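Local coordinates for protein DNA polymerase sliding clamp B (Sulfolobus tokodaii, PDB 3AIZ) that serves as a subunit of the ring-shaped sliding clamp that encircles DNA and tethers the polymerase and other DNA-processing proteins to it during replication, at residues K3-S8 with T88-E93; S17-V22 with L46-K51; G154-I159 with K197-I202. All blocks are in the same frame, centred on the assembly; numbering follows the deposited sequence.

Interaction 1: K3-S8 with T88-E93; sequences KATYSS and TVTLEE
Lys3-Tyr6 and Thr88-Glu93 run antiparallel at 168°, their axes 4.5 Å apart, with Ala4-Leu91 and Tyr6-Val89 as the hydrogen-bonded pairs and Lys3-Glu92 and Thr5-Thr90 as the non-hydrogen-bonded ones. Leu91 N reaches Ala4 O at 2.6 Å, Ala4 N returns to Leu91 O at 2.8 Å, and Tyr6 and Val89 repeat this reciprocal pattern. On the face of Lys3, Thr5, Thr90 and Glu92, the two threonines lie side by side and point the same way. Chi1 of 61° puts Thr90 OG1 between the backbone N and the carbonyl carbon, where it bonds Arg103, and leaves CG2 on the side of Thr5, 3.1 Å from Thr5 OG1. Lys3 bends only at its last torsion; its NZ stays 4.2 Å from Glu92 OE1, a loose attraction of opposite charges. The other face is buried and carries Ala4, Tyr6, Val89 and Leu91; with it this strand pair of the N-terminal PCNA domain covers helix 9-16. Here the Tyr6 ring swings away from the neighbouring strand, and its hydroxyl is bound by Ser236 and the backbone N of Gly238. Just past the strand, Ser8 N-caps helix 9-16 through Asp11 N. Val89 packs on Ala9 and Leu91 on Phe12 of that helix, Ala4 and Leu91 meet Ile35 of strand 34-40, and strand 97-104 continues the sheet beyond 88-93.

Interaction 2: S17-V22 with L46-K51; sequences SGLLKV and LMVIFK
Leu20 O, the carbonyl that rests 4.1 Å from Val48 CG2, is a hydrogen-bond acceptor for the hydroxyl of Tyr39, so this polar atom within a largely apolar contact has a partner. No hydrogen bond passes between the two segments themselves; the contact is almost wholly apolar. The main meeting is between Leu19 and Val48, whose side chains cross obliquely, with Leu19 CD2 3.4 Å from Val48 CG1. Leu19 leaves its backbone along the contact rather than into it; chi1 of -57° puts CG anti to the carbonyl carbon, and the second torsion turns CD2 to the strand. The same methyl also reaches Phe50 CB at 4.2 Å, so it touches two successive residues of one strand face, while the Phe50 ring turns off to meet the ring of Phe12. Leu20 sets out toward the strand and crosses Leu46 at about a right angle, methyl to methyl, with Leu20 CD1 3.9 Å from Leu46 CD2. Both leucines are presented by a type II beta turn from Leu19 to Val22, in which Lys21 takes the positive phi (56°) expected at the third position; the closing bond from Val22 N to Leu19 O is weak at 3.5 Å. The turn follows helix 9-16 and leads into strand 25-30. Strand 46-53 is flanked by strands 34-40 and 239-244, and Leu20 and Leu46 both lean on Val208 of helix 202-211. Loop, strand and this helix of the C-terminal half thus meet round Leu20, Leu46 and Val208.

Interaction 3: G154-I159 with K197-I202; sequences GEEVEI and KAVYSI
Ile202 lies across Val157 at about a right angle, CG1 against Val157 CG2, and runs on over the backbone of Gly154 and Glu155. It covers the start of segment 154-159, with CD1 reaching the carbonyl group of Gly154. Chi1 of -67° puts CG1 beside Glu155 C, and the nearly extended second torsion (-155°) takes CD1 on to Gly154. At the same corner Ile202 N makes a weak bond of 3.4 Å to Glu155 O, just where Ser201 takes the N-cap position of helix 202-211. This is the antiparallel pair of the C-terminal PCNA domain from which strand 196-201 passes into that helix. Beyond the corner the strands are regular antiparallel partners, inclined at 156°. Val157 pairs with Tyr200 and Ile159 with Ala198 through two reciprocal backbone bonds each, while Glu156-Ser201 and Glu158-Val199 are the non-hydrogen-bonded pairs. On the buried face, Ile159 meets the edge of the Tyr200 ring, with CG2 near the ring plane and 3.4 Å from CE1. The hydroxyl at the far end of that ring bonds the carbonyl of Ile226, which fixes where the tyrosine ends. The other face is more polar. Glu156 slants across Val199, its OE1 3.6 Å from Val199 CG1. Glu158 runs out in an extended chain to cross Lys197, touching its aliphatic part, OE2 to CD, at 3.2 Å; OE2 and Lys197 NZ remain 4.0 Å apart, too far for a salt bridge though still attractive in charge. Strand 165-172 continues the sheet beside 156-161. On the face of Val157 and Ile159, Leu150 of helix 140-150 touches Val157 and also Ile202, while Ile159 and Tyr200 converge on Phe222 of strand 218-223.

In the fold
Interactions 1 and 3 lie on opposite sides of the chain's centre, their own centres about 39 Å apart, and interaction 2 lies between them, about 20 Å centre to centre from each. None touches another. Along the chain, interaction 2 is nested inside the loop closed by interaction 1, both in the N-terminal PCNA domain; interaction 3 follows in the C-terminal one. Strands 3-6 and 196-201 stand at the two far ends of the run of paired strands within this chain, whereas strand 46-53 pairs with 239-244. Helix 202-211, which starts at interaction 3, also packs on interaction 2. The outer contacts thus join the far strand pair of each domain, and the middle one lies where strand pairing continues from one domain into the other.

Interaction 1: K3-S8 with T88-E93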
ATOM      1  N   LYS A   3      14.763  31.122 -26.791  1.00 37.65           N
ATOM      2  CA  LYS A   3      15.310  30.310 -25.712  1.00 37.74           C
ATOM      3  C   LYS A   3      15.212  31.060 -24.385  1.00 37.82           C
ATOM      4  O   LYS A   3      15.695  32.184 -24.262  1.00 38.44           O
ATOM      5  CB  LYS A   3      16.765  29.944 -26.017  1.00 38.56           C
ATOM      6  CG  LYS A   3      17.445  29.094 -24.957  1.00 41.10           C
ATOM      7  CD  LYS A   3      18.896  28.821 -25.327  1.00 43.67           C
ATOM      8  CE  LYS A   3      19.668  28.211 -24.164  1.00 46.54           C
ATOM      9  NZ  LYS A   3      19.128  26.885 -23.759  1.00 48.97           N
ATOM     10  N   ALA A   4      14.581  30.437 -23.393  1.00 36.22           N
ATOM     11  CA  ALA A   4      14.377  31.080 -22.098  1.00 36.25           C
ATOM     12  C   ALA A   4      14.536  30.097 -20.944  1.00 32.99           C
ATOM     13  O   ALA A   4      14.268  28.907 -21.090  1.00 32.20           O
ATOM     14  CB  ALA A   4      13.008  31.740 -22.046  1.00 34.37           C
ATOM     15  N   THR A   5      14.969  30.602 -19.794  1.00 31.99           N
ATOM     16  CA  THR A   5      15.178  29.762 -18.619  1.00 32.51           C
ATOM     17  C   THR A   5      14.436  30.295 -17.396  1.00 34.57           C
ATOM     18  O   THR A   5      14.585  31.459 -17.024  1.00 36.47           O
ATOM     19  CB  THR A   5      16.673  29.631 -18.281  1.00 34.83           C
ATOM     20  OG1 THR A   5      17.341  28.905 -19.321  1.00 37.66           O
ATOM     21  CG2 THR A   5      16.857  28.898 -16.964  1.00 35.89           C
ATOM     22  N   TYR A   6      13.639  29.434 -16.776  1.00 32.58           N
ATOM     23  CA  TYR A   6      12.895  29.795 -15.577  1.00 32.28           C
ATOM     24  C   TYR A   6      13.456  29.038 -14.376  1.00 34.50           C
ATOM     25  O   TYR A   6      13.820  27.868 -14.489  1.00 35.42           O
ATOM     26  CB  TYR A   6      11.409  29.493 -15.765  1.00 32.77           C
ATOM     27  CG  TYR A   6      10.535  30.049 -14.670  1.00 35.70           C
ATOM     28  CD1 TYR A   6      10.150  31.382 -14.674  1.00 34.11           C
ATOM     29  CD2 TYR A   6      10.092  29.242 -13.633  1.00 35.72           C
ATOM     30  CE1 TYR A   6       9.351  31.896 -13.674  1.00 36.79           C
ATOM     31  CE2 TYR A   6       9.293  29.747 -12.629  1.00 37.70           C
ATOM     32  CZ  TYR A   6       8.926  31.074 -12.654  1.00 36.20           C
ATOM     33  OH  TYR A   6       8.130  31.577 -11.655  1.00 36.46           O
ATOM     34  N   SER A   7      13.522  29.704 -13.227  1.00 35.98           N
ATOM     35  CA  SER A   7      14.254  29.176 -12.075  1.00 35.71           C
ATOM     36  C   SER A   7      13.483  28.175 -11.214  1.00 34.67           C
ATOM     37  O   SER A   7      14.023  27.657 -10.239  1.00 33.88           O
ATOM     38  CB  SER A   7      14.761  30.320 -11.194  1.00 32.58           C
ATOM     39  OG  SER A   7      13.685  30.983 -10.553  1.00 36.59           O
ATOM     40  N   SER A   8      12.231  27.900 -11.563  1.00 34.10           N
ATOM     41  CA  SER A   8      11.425  26.988 -10.754  1.00 36.74           C
ATOM     42  C   SER A   8      10.458  26.129 -11.565  1.00 37.35           C
ATOM     43  O   SER A   8       9.440  26.613 -12.056  1.00 37.91           O
ATOM     44  CB  SER A   8      10.656  27.758  -9.679  1.00 36.48           C
ATOM     45  OG  SER A   8       9.829  26.883  -8.931  1.00 39.08           O
ATOM     46  N   THR A  88      15.182  23.681 -12.233  1.00 34.19           N
ATOM     47  CA  THR A  88      14.907  24.780 -13.150  1.00 34.29           C
ATOM     48  C   THR A  88      14.282  24.265 -14.441  1.00 34.07           C
ATOM     49  O   THR A  88      14.197  23.059 -14.660  1.00 35.43           O
ATOM     50  CB  THR A  88      16.183  25.579 -13.480  1.00 34.13           C
ATOM     51  OG1 THR A  88      17.102  24.748 -14.198  1.00 36.27           O
ATOM     52  CG2 THR A  88      16.845  26.075 -12.202  1.00 32.13           C
ATOM     53  N   VAL A  89      13.839  25.186 -15.291  1.00 33.37           N
ATOM     54  CA  VAL A  89      13.224  24.825 -16.561  1.00 33.32           C
ATOM     55  C   VAL A  89      13.736  25.711 -17.690  1.00 35.69           C
ATOM     56  O   VAL A  89      13.881  26.920 -17.524  1.00 35.42           O
ATOM     57  CB  VAL A  89      11.690  24.945 -16.500  1.00 30.89           C
ATOM     58  CG1 VAL A  89      11.083  24.730 -17.875  1.00 32.41           C
ATOM     59  CG2 VAL A  89      11.127  23.949 -15.518  1.00 38.48           C
ATOM     60  N   THR A  90      14.015  25.103 -18.838  1.00 32.75           N
ATOM     61  CA  THR A  90      14.409  25.863 -20.013  1.00 33.79           C
ATOM     62  C   THR A  90      13.427  25.625 -21.151  1.00 34.58           C
ATOM     63  O   THR A  90      12.976  24.502 -21.371  1.00 34.38           O
ATOM     64  CB  THR A  90      15.839  25.515 -20.478  1.00 34.45           C
ATOM     65  OG1 THR A  90      15.906  24.129 -20.835  1.00 40.64           O
ATOM     66  CG2 THR A  90      16.846  25.800 -19.376  1.00 32.99           C
ATOM     67  N   LEU A  91      13.091  26.697 -21.858  1.00 37.36           N
ATOM     68  CA  LEU A  91      12.210  26.622 -23.013  1.00 35.58           C
ATOM     69  C   LEU A  91      13.004  26.968 -24.263  1.00 36.79           C
ATOM     70  O   LEU A  91      13.554  28.062 -24.373  1.00 38.02           O
ATOM     71  CB  LEU A  91      11.041  27.594 -22.853  1.00 35.32           C
ATOM     72  CG  LEU A  91      10.185  27.428 -21.596  1.00 32.98           C
ATOM     73  CD1 LEU A  91       9.206  28.581 -21.465  1.00 33.22           C
ATOM     74  CD2 LEU A  91       9.451  26.099 -21.615  1.00 33.51           C
ATOM     75  N   GLU A  92      13.062  26.032 -25.202  1.00 37.56           N
ATOM     76  CA  GLU A  92      13.848  26.217 -26.414  1.00 38.95           C
ATOM     77  C   GLU A  92      13.010  25.959 -27.662  1.00 39.00           C
ATOM     78  O   GLU A  92      12.441  24.881 -27.826  1.00 37.31           O
ATOM     79  CB  GLU A  92      15.066  25.294 -26.388  1.00 43.81           C
ATOM     80  CG  GLU A  92      16.001  25.445 -27.572  1.00 49.92           C
ATOM     81  CD  GLU A  92      17.199  24.518 -27.476  1.00 60.15           C
ATOM     82  OE1 GLU A  92      17.480  24.028 -26.361  1.00 57.81           O
ATOM     83  OE2 GLU A  92      17.855  24.281 -28.511  1.00 63.36           O
ATOM     84  N   GLU A  93      12.939  26.956 -28.539  1.00 41.61           N
ATOM     85  CA  GLU A  93      12.166  26.834 -29.770  1.00 46.83           C
ATOM     86  C   GLU A  93      12.757  25.785 -30.708  1.00 50.06           C
ATOM     87  O   GLU A  93      13.974  25.614 -30.785  1.00 49.77           O
ATOM     88  CB  GLU A  93      12.075  28.182 -30.488  1.00 48.62           C
ATOM     89  CG  GLU A  93      11.247  28.142 -31.765  1.00 51.44           C
ATOM     90  CD  GLU A  93      11.303  29.444 -32.540  1.00 56.72           C
ATOM     91  OE1 GLU A  93      12.102  30.329 -32.168  1.00 56.31           O
ATOM     92  OE2 GLU A  93      10.546  29.582 -33.525  1.00 61.29           O
TER

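Interaction 2: S17-V22 with L46-K51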
ATOM      1  N   SER A  17      -1.395  24.399 -13.695  1.00 46.10           N
ATOM      2  CA  SER A  17      -2.467  23.625 -13.079  1.00 49.95           C
ATOM      3  C   SER A  17      -3.594  24.539 -12.609  1.00 48.55           C
ATOM      4  O   SER A  17      -4.653  24.070 -12.190  1.00 47.44           O
ATOM      5  CB  SER A  17      -1.935  22.807 -11.902  1.00 50.77           C
ATOM      6  OG  SER A  17      -1.594  23.647 -10.813  1.00 52.39           O
ATOM      7  N   GLY A  18      -3.358  25.844 -12.682  1.00 47.23           N
ATOM      8  CA  GLY A  18      -4.337  26.822 -12.252  1.00 44.09           C
ATOM      9  C   GLY A  18      -5.193  27.341 -13.389  1.00 45.62           C
ATOM     10  O   GLY A  18      -6.147  28.085 -13.169  1.00 49.23           O
ATOM     11  N   LEU A  19      -4.853  26.950 -14.612  1.00 44.52           N
ATOM     12  CA  LEU A  19      -5.616  27.367 -15.782  1.00 46.58           C
ATOM     13  C   LEU A  19      -6.994  26.709 -15.794  1.00 52.56           C
ATOM     14  O   LEU A  19      -7.136  25.549 -16.182  1.00 58.84           O
ATOM     15  CB  LEU A  19      -4.851  27.039 -17.066  1.00 46.90           C
ATOM     16  CG  LEU A  19      -3.451  27.647 -17.174  1.00 48.31           C
ATOM     17  CD1 LEU A  19      -2.819  27.322 -18.517  1.00 52.54           C
ATOM     18  CD2 LEU A  19      -3.500  29.150 -16.964  1.00 43.01           C
ATOM     19  N   LEU A  20      -8.006  27.458 -15.364  1.00 52.06           N
ATOM     20  CA  LEU A  20      -9.367  26.938 -15.248  1.00 50.54           C
ATOM     21  C   LEU A  20     -10.029  26.696 -16.601  1.00 53.14           C
ATOM     22  O   LEU A  20      -9.984  27.547 -17.490  1.00 52.23           O
ATOM     23  CB  LEU A  20     -10.233  27.887 -14.417  1.00 46.07           C
ATOM     24  CG  LEU A  20      -9.897  28.005 -12.930  1.00 45.17           C
ATOM     25  CD1 LEU A  20     -10.673  29.147 -12.300  1.00 40.51           C
ATOM     26  CD2 LEU A  20     -10.180  26.696 -12.208  1.00 47.10           C
ATOM     27  N   LYS A  21     -10.650  25.529 -16.745  1.00 58.23           N
ATOM     28  CA  LYS A  21     -11.365  25.177 -17.969  1.00 61.40           C
ATOM     29  C   LYS A  21     -10.474  25.266 -19.203  1.00 55.18           C
ATOM     30  O   LYS A  21     -10.969  25.376 -20.325  1.00 54.45           O
ATOM     31  CB  LYS A  21     -12.598  26.068 -18.153  1.00 57.46           C
ATOM     32  CG  LYS A  21     -13.669  25.891 -17.089  1.00 52.89           C
ATOM     33  CD  LYS A  21     -14.831  26.846 -17.323  1.00 63.24           C
ATOM     34  CE  LYS A  21     -15.907  26.689 -16.260  1.00 76.04           C
ATOM     35  NZ  LYS A  21     -16.528  25.335 -16.284  1.00 73.07           N
ATOM     36  N   VAL A  22      -9.162  25.216 -18.995  1.00 52.77           N
ATOM     37  CA  VAL A  22      -8.220  25.294 -20.104  1.00 58.42           C
ATOM     38  C   VAL A  22      -8.305  24.052 -20.983  1.00 60.44           C
ATOM     39  O   VAL A  22      -8.274  22.925 -20.488  1.00 64.81           O
ATOM     40  CB  VAL A  22      -6.766  25.480 -19.619  1.00 58.27           C
ATOM     41  CG1 VAL A  22      -6.289  24.252 -18.855  1.00 53.81           C
ATOM     42  CG2 VAL A  22      -5.852  25.764 -20.797  1.00 56.16           C
ATOM     43  N   LEU A  46     -14.752  34.835 -17.592  1.00 36.58           N
ATOM     44  CA  LEU A  46     -13.466  34.698 -16.918  1.00 33.27           C
ATOM     45  C   LEU A  46     -12.306  34.687 -17.903  1.00 35.23           C
ATOM     46  O   LEU A  46     -12.288  33.894 -18.845  1.00 37.37           O
ATOM     47  CB  LEU A  46     -13.440  33.414 -16.085  1.00 34.48           C
ATOM     48  CG  LEU A  46     -12.115  33.082 -15.397  1.00 30.72           C
ATOM     49  CD1 LEU A  46     -11.806  34.101 -14.313  1.00 32.54           C
ATOM     50  CD2 LEU A  46     -12.155  31.682 -14.817  1.00 31.33           C
ATOM     51  N   MET A  47     -11.338  35.568 -17.677  1.00 34.90           N
ATOM     52  CA  MET A  47     -10.121  35.586 -18.477  1.00 36.64           C
ATOM     53  C   MET A  47      -8.939  35.073 -17.668  1.00 37.35           C
ATOM     54  O   MET A  47      -8.540  35.687 -16.680  1.00 37.50           O
ATOM     55  CB  MET A  47      -9.820  36.995 -18.986  1.00 36.19           C
ATOM     56  CG  MET A  47      -8.467  37.118 -19.672  1.00 38.45           C
ATOM     57  SD  MET A  47      -8.176  38.751 -20.373  1.00 40.26           S
ATOM     58  CE  MET A  47      -9.510  38.837 -21.566  1.00 44.58           C
ATOM     59  N   VAL A  48      -8.381  33.944 -18.089  1.00 37.73           N
ATOM     60  CA  VAL A  48      -7.228  33.375 -17.405  1.00 38.10           C
ATOM     61  C   VAL A  48      -5.932  33.820 -18.072  1.00 41.22           C
ATOM     62  O   VAL A  48      -5.761  33.672 -19.282  1.00 42.06           O
ATOM     63  CB  VAL A  48      -7.287  31.840 -17.370  1.00 38.78           C
ATOM     64  CG1 VAL A  48      -6.118  31.288 -16.573  1.00 36.98           C
ATOM     65  CG2 VAL A  48      -8.603  31.376 -16.770  1.00 41.00           C
ATOM     66  N   ILE A  49      -5.025  34.374 -17.275  1.00 38.83           N
ATOM     67  CA  ILE A  49      -3.741  34.834 -17.785  1.00 36.69           C
ATOM     68  C   ILE A  49      -2.577  34.188 -17.047  1.00 38.36           C
ATOM     69  O   ILE A  49      -2.528  34.181 -15.818  1.00 39.26           O
ATOM     70  CB  ILE A  49      -3.599  36.365 -17.682  1.00 35.47           C
ATOM     71  CG1 ILE A  49      -4.627  37.062 -18.572  1.00 36.93           C
ATOM     72  CG2 ILE A  49      -2.198  36.797 -18.074  1.00 38.10           C
ATOM     73  CD1 ILE A  49      -4.555  38.568 -18.505  1.00 35.74           C
ATOM     74  N   PHE A  50      -1.644  33.641 -17.814  1.00 40.55           N
ATOM     75  CA  PHE A  50      -0.393  33.131 -17.278  1.00 36.53           C
ATOM     76  C   PHE A  50       0.721  34.025 -17.796  1.00 37.87           C
ATOM     77  O   PHE A  50       0.862  34.199 -19.004  1.00 43.26           O
ATOM     78  CB  PHE A  50      -0.181  31.686 -17.731  1.00 38.02           C
ATOM     79  CG  PHE A  50       1.244  31.227 -17.661  1.00 39.28           C
ATOM     80  CD1 PHE A  50       1.848  30.980 -16.442  1.00 39.62           C
ATOM     81  CD2 PHE A  50       1.977  31.030 -18.818  1.00 40.51           C
ATOM     82  CE1 PHE A  50       3.160  30.556 -16.379  1.00 39.44           C
ATOM     83  CE2 PHE A  50       3.287  30.605 -18.760  1.00 38.92           C
ATOM     84  CZ  PHE A  50       3.879  30.368 -17.539  1.00 37.96           C
ATOM     85  N   LYS A  51       1.503  34.610 -16.893  1.00 35.72           N
ATOM     86  CA  LYS A  51       2.524  35.570 -17.306  1.00 35.50           C
ATOM     87  C   LYS A  51       3.821  35.494 -16.502  1.00 34.24           C
ATOM     88  O   LYS A  51       3.806  35.487 -15.272  1.00 36.63           O
ATOM     89  CB  LYS A  51       1.962  36.995 -17.271  1.00 34.73           C
ATOM     90  CG  LYS A  51       2.997  38.080 -17.532  1.00 37.47           C
ATOM     91  CD  LYS A  51       2.341  39.412 -17.856  1.00 41.78           C
ATOM     92  CE  LYS A  51       1.465  39.896 -16.715  1.00 51.32           C
ATOM     93  NZ  LYS A  51       0.719  41.139 -17.070  1.00 54.50           N
TER

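Interaction 3: G154-I159 with K197-I202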
ATOM      1  N   GLY A 154     -24.921  30.713  -1.257  1.00 40.00           N
ATOM      2  CA  GLY A 154     -25.514  31.487  -2.336  1.00 44.51           C
ATOM      3  C   GLY A 154     -25.255  31.039  -3.761  1.00 45.94           C
ATOM      4  O   GLY A 154     -24.770  29.935  -4.011  1.00 45.03           O
ATOM      5  N   GLU A 155     -25.593  31.916  -4.702  1.00 47.57           N
ATOM      6  CA  GLU A 155     -25.357  31.678  -6.121  1.00 50.35           C
ATOM      7  C   GLU A 155     -24.648  32.885  -6.732  1.00 46.05           C
ATOM      8  O   GLU A 155     -24.012  32.784  -7.782  1.00 46.24           O
ATOM      9  CB  GLU A 155     -26.677  31.401  -6.843  1.00 60.22           C
ATOM     10  CG  GLU A 155     -26.516  30.895  -8.270  1.00 69.56           C
ATOM     11  CD  GLU A 155     -27.807  30.328  -8.837  1.00 82.17           C
ATOM     12  OE1 GLU A 155     -28.783  30.183  -8.069  1.00 80.20           O
ATOM     13  OE2 GLU A 155     -27.844  30.023 -10.048  1.00 85.38           O
ATOM     14  N   GLU A 156     -24.763  34.026  -6.059  1.00 44.43           N
ATOM     15  CA  GLU A 156     -24.043  35.235  -6.438  1.00 37.24           C
ATOM     16  C   GLU A 156     -23.360  35.836  -5.217  1.00 37.96           C
ATOM     17  O   GLU A 156     -23.980  35.996  -4.167  1.00 41.12           O
ATOM     18  CB  GLU A 156     -24.993  36.271  -7.036  1.00 38.49           C
ATOM     19  CG  GLU A 156     -25.581  35.900  -8.382  1.00 50.32           C
ATOM     20  CD  GLU A 156     -26.446  37.008  -8.951  1.00 59.96           C
ATOM     21  OE1 GLU A 156     -26.645  38.025  -8.250  1.00 53.81           O
ATOM     22  OE2 GLU A 156     -26.924  36.866 -10.098  1.00 63.77           O
ATOM     23  N   VAL A 157     -22.082  36.171  -5.357  1.00 38.92           N
ATOM     24  CA  VAL A 157     -21.347  36.816  -4.279  1.00 34.34           C
ATOM     25  C   VAL A 157     -21.356  38.325  -4.458  1.00 36.73           C
ATOM     26  O   VAL A 157     -21.013  38.832  -5.525  1.00 39.61           O
ATOM     27  CB  VAL A 157     -19.881  36.354  -4.229  1.00 35.43           C
ATOM     28  CG1 VAL A 157     -19.153  37.046  -3.090  1.00 36.09           C
ATOM     29  CG2 VAL A 157     -19.803  34.851  -4.071  1.00 40.44           C
ATOM     30  N   GLU A 158     -21.754  39.042  -3.414  1.00 34.75           N
ATOM     31  CA  GLU A 158     -21.667  40.495  -3.427  1.00 33.59           C
ATOM     32  C   GLU A 158     -20.504  40.964  -2.563  1.00 32.35           C
ATOM     33  O   GLU A 158     -20.568  40.908  -1.335  1.00 34.12           O
ATOM     34  CB  GLU A 158     -22.970  41.131  -2.942  1.00 32.28           C
ATOM     35  CG  GLU A 158     -22.863  42.632  -2.719  1.00 36.17           C
ATOM     36  CD  GLU A 158     -24.193  43.272  -2.380  1.00 47.07           C
ATOM     37  OE1 GLU A 158     -25.190  42.976  -3.075  1.00 49.61           O
ATOM     38  OE2 GLU A 158     -24.239  44.076  -1.425  1.00 45.70           O
ATOM     39  N   ILE A 159     -19.437  41.413  -3.211  1.00 28.38           N
ATOM     40  CA  ILE A 159     -18.289  41.941  -2.492  1.00 30.59           C
ATOM     41  C   ILE A 159     -18.355  43.465  -2.450  1.00 30.96           C
ATOM     42  O   ILE A 159     -18.677  44.111  -3.447  1.00 31.44           O
ATOM     43  CB  ILE A 159     -16.956  41.474  -3.118  1.00 30.35           C
ATOM     44  CG1 ILE A 159     -15.778  41.859  -2.220  1.00 32.09           C
ATOM     45  CG2 ILE A 159     -16.782  42.049  -4.514  1.00 28.89           C
ATOM     46  CD1 ILE A 159     -14.462  41.242  -2.644  1.00 31.83           C
ATOM     47  N   LYS A 197     -18.635  48.430  -4.543  1.00 37.73           N
ATOM     48  CA  LYS A 197     -19.479  47.245  -4.456  1.00 35.09           C
ATOM     49  C   LYS A 197     -19.695  46.606  -5.824  1.00 35.02           C
ATOM     50  O   LYS A 197     -19.916  47.299  -6.814  1.00 37.40           O
ATOM     51  CB  LYS A 197     -20.824  47.594  -3.816  1.00 32.21           C
ATOM     52  CG  LYS A 197     -21.898  46.538  -4.011  1.00 37.30           C
ATOM     53  CD  LYS A 197     -22.937  46.594  -2.901  1.00 50.81           C
ATOM     54  CE  LYS A 197     -23.532  47.987  -2.757  1.00 57.90           C
ATOM     55  NZ  LYS A 197     -24.458  48.071  -1.592  1.00 54.93           N
ATOM     56  N   ALA A 198     -19.629  45.279  -5.868  1.00 33.27           N
ATOM     57  CA  ALA A 198     -19.837  44.544  -7.109  1.00 31.64           C
ATOM     58  C   ALA A 198     -20.367  43.144  -6.830  1.00 31.51           C
ATOM     59  O   ALA A 198     -20.257  42.637  -5.714  1.00 32.76           O
ATOM     60  CB  ALA A 198     -18.545  44.471  -7.904  1.00 34.19           C
ATOM     61  N   VAL A 199     -20.944  42.523  -7.852  1.00 32.88           N
ATOM     62  CA  VAL A 199     -21.468  41.169  -7.733  1.00 31.98           C
ATOM     63  C   VAL A 199     -20.777  40.253  -8.738  1.00 34.43           C
ATOM     64  O   VAL A 199     -20.523  40.651  -9.873  1.00 38.44           O
ATOM     65  CB  VAL A 199     -22.987  41.136  -7.980  1.00 31.02           C
ATOM     66  CG1 VAL A 199     -23.525  39.725  -7.807  1.00 36.10           C
ATOM     67  CG2 VAL A 199     -23.692  42.098  -7.044  1.00 29.45           C
ATOM     68  N   TYR A 200     -20.471  39.029  -8.319  1.00 32.52           N
ATOM     69  CA  TYR A 200     -19.812  38.068  -9.198  1.00 34.88           C
ATOM     70  C   TYR A 200     -20.413  36.675  -9.062  1.00 37.83           C
ATOM     71  O   TYR A 200     -21.036  36.352  -8.052  1.00 39.36           O
ATOM     72  CB  TYR A 200     -18.311  38.013  -8.908  1.00 31.55           C
ATOM     73  CG  TYR A 200     -17.631  39.359  -8.967  1.00 31.52           C
ATOM     74  CD1 TYR A 200     -17.374  40.079  -7.810  1.00 28.56           C
ATOM     75  CD2 TYR A 200     -17.254  39.914 -10.183  1.00 31.99           C
ATOM     76  CE1 TYR A 200     -16.757  41.311  -7.859  1.00 32.87           C
ATOM     77  CE2 TYR A 200     -16.635  41.146 -10.243  1.00 32.03           C
ATOM     78  CZ  TYR A 200     -16.389  41.840  -9.078  1.00 33.54           C
ATOM     79  OH  TYR A 200     -15.772  43.068  -9.131  1.00 33.07           O
ATOM     80  N   SER A 201     -20.219  35.852 -10.087  1.00 35.91           N
ATOM     81  CA  SER A 201     -20.697  34.476 -10.072  1.00 38.35           C
ATOM     82  C   SER A 201     -19.941  33.648  -9.037  1.00 39.27           C
ATOM     83  O   SER A 201     -18.711  33.653  -9.010  1.00 38.10           O
ATOM     84  CB  SER A 201     -20.545  33.847 -11.457  1.00 37.75           C
ATOM     85  OG  SER A 201     -20.892  32.474 -11.436  1.00 42.81           O
ATOM     86  N   ILE A 202     -20.679  32.940  -8.185  1.00 40.76           N
ATOM     87  CA  ILE A 202     -20.062  32.083  -7.180  1.00 39.23           C
ATOM     88  C   ILE A 202     -19.294  30.944  -7.836  1.00 40.42           C
ATOM     89  O   ILE A 202     -18.208  30.581  -7.391  1.00 38.25           O
ATOM     90  CB  ILE A 202     -21.098  31.494  -6.207  1.00 44.00           C
ATOM     91  CG1 ILE A 202     -21.707  32.600  -5.349  1.00 44.26           C
ATOM     92  CG2 ILE A 202     -20.458  30.441  -5.314  1.00 42.55           C
ATOM     93  CD1 ILE A 202     -22.234  32.113  -4.023  1.00 39.91           C
TER